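PDB 3GO6: ribokinase RBSK from Mycobacterium tuberculosis, which probably catalyses the magnesium-dependent transfer of phosphate from ATP to O-5 of D-ribose, giving D-ribose 5-phosphate. Local coordinates for residues V126-G129 and A130-L134. Residues are numbered along the deposited sequence; the frame is centred on the assembly and turned at random.
Sequences VAPG and ANAHL
Asn131 bends back on Pro128 and holds its carbonyl oxygen with two bonds. The side-chain ND2 lies 2.9 Å from Pro128 O and meets it in the carbonyl plane, although that oxygen is tilted out of the Asn131 amide plane. The backbone N of Asn131 lies 3.0 Å from Pro128 O and comes from above the carbonyl plane. Neither bond is straight, with N-H...O angles of 140° and 137°. The side chain can reach because CG sits beside its own backbone N (chi1 -57°), which turns the amide back along the chain. The other end of the amide is also held: OD1 accepts the backbone N of Val28, so the rotation of the group is fixed by bonds at both ends.

Gly129, at positive phi, turns the chain sharply from the strand into the 3-10 turn. Gly129 O accepts the backbone N of Ala132 at 3.1 Å, again from above the carbonyl plane. Ala132 CB packs alongside the proline ring, 4.0 Å from Pro128 CG. The His133 ring comes obliquely to Gly129 O, with CD2 at 3.5 Å.

These bonds form a short 3-10 turn at the exit of strand 122-127. Within its chain that strand is an outermost one of the four-stranded sheet, which runs on into the second subunit by parallel pairing at Val126. Val126 touches the bound ribose, and the turn follows, next to the sugar pocket of this PfkB-family kinase.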
loop_
_atom_site.group_PDB
_atom_site.type_symbol
_atom_site.label_atom_id
_atom_site.label_comp_id
_atom_site.label_asym_id
_atom_site.label_seq_id
_atom_site.Cartn_x
_atom_site.Cartn_y
_atom_site.Cartn_z
ATOM N N VAL A 126 -9.549 1.803 1.543
ATOM C CA VAL A 126 -9.346 3.263 1.614
ATOM C C VAL A 126 -9.164 3.701 3.058
ATOM O O VAL A 126 -9.978 3.365 3.921
ATOM C CB VAL A 126 -10.558 4.045 1.034
ATOM C CG1 VAL A 126 -10.321 5.564 1.128
ATOM C CG2 VAL A 126 -10.846 3.623 -0.424
ATOM N N ALA A 127 -8.094 4.446 3.324
ATOM C CA ALA A 127 -7.982 5.153 4.591
ATOM C C ALA A 127 -8.315 6.593 4.201
ATOM O O ALA A 127 -7.499 7.270 3.558
ATOM C CB ALA A 127 -6.578 5.038 5.126
ATOM N N PRO A 128 -9.535 7.051 4.531
ATOM C CA PRO A 128 -10.005 8.296 3.945
ATOM C C PRO A 128 -9.216 9.557 4.318
ATOM O O PRO A 128 -9.250 10.520 3.553
ATOM C CB PRO A 128 -11.472 8.386 4.403
ATOM C CG PRO A 128 -11.553 7.556 5.604
ATOM C CD PRO A 128 -10.548 6.439 5.409
ATOM N N GLY A 129 -8.496 9.553 5.437
ATOM C CA GLY A 129 -7.703 10.746 5.818
ATOM C C GLY A 129 -8.552 12.020 5.812
ATOM O O GLY A 129 -9.647 12.057 6.402
ATOM N N ALA A 130 -8.073 13.047 5.117
ATOM C CA ALA A 130 -8.772 14.338 5.021
ATOM C C ALA A 130 -10.220 14.227 4.525
ATOM O O ALA A 130 -11.088 15.010 4.946
ATOM C CB ALA A 130 -7.971 15.298 4.135
ATOM N N ASN A 131 -10.494 13.265 3.636
ATOM C CA ASN A 131 -11.852 13.094 3.107
ATOM C C ASN A 131 -12.904 12.863 4.186
ATOM O O ASN A 131 -14.049 13.280 4.020
ATOM C CB ASN A 131 -11.924 11.955 2.071
ATOM C CG ASN A 131 -10.977 12.170 0.923
ATOM O OD1 ASN A 131 -11.183 13.061 0.076
ATOM N ND2 ASN A 131 -9.893 11.395 0.910
ATOM N N ALA A 132 -12.513 12.202 5.277
ATOM C CA ALA A 132 -13.410 11.955 6.412
ATOM C C ALA A 132 -13.767 13.239 7.172
ATOM O O ALA A 132 -14.681 13.246 7.993
ATOM C CB ALA A 132 -12.780 10.930 7.383
ATOM N N HIS A 133 -13.060 14.322 6.885
ATOM C CA HIS A 133 -13.302 15.597 7.564
ATOM C C HIS A 133 -13.848 16.685 6.652
ATOM O O HIS A 133 -13.767 17.859 6.986
ATOM C CB HIS A 133 -12.028 16.071 8.261
ATOM C CG HIS A 133 -11.467 15.048 9.194
ATOM N ND1 HIS A 133 -12.073 14.727 10.393
ATOM C CD2 HIS A 133 -10.405 14.221 9.070
ATOM C CE1 HIS A 133 -11.380 13.769 10.984
ATOM N NE2 HIS A 133 -10.368 13.437 10.200
ATOM N N LEU A 134 -14.366 16.295 5.489
ATOM C CA LEU A 134 -15.055 17.235 4.615
ATOM C C LEU A 134 -16.418 17.633 5.201
ATOM O O LEU A 134 -17.310 16.793 5.338
ATOM C CB LEU A 134 -15.239 16.663 3.198
ATOM C CG LEU A 134 -15.925 17.618 2.208
ATOM C CD1 LEU A 134 -15.041 18.818 1.892
ATOM C CD2 LEU A 134 -16.357 16.911 0.914
#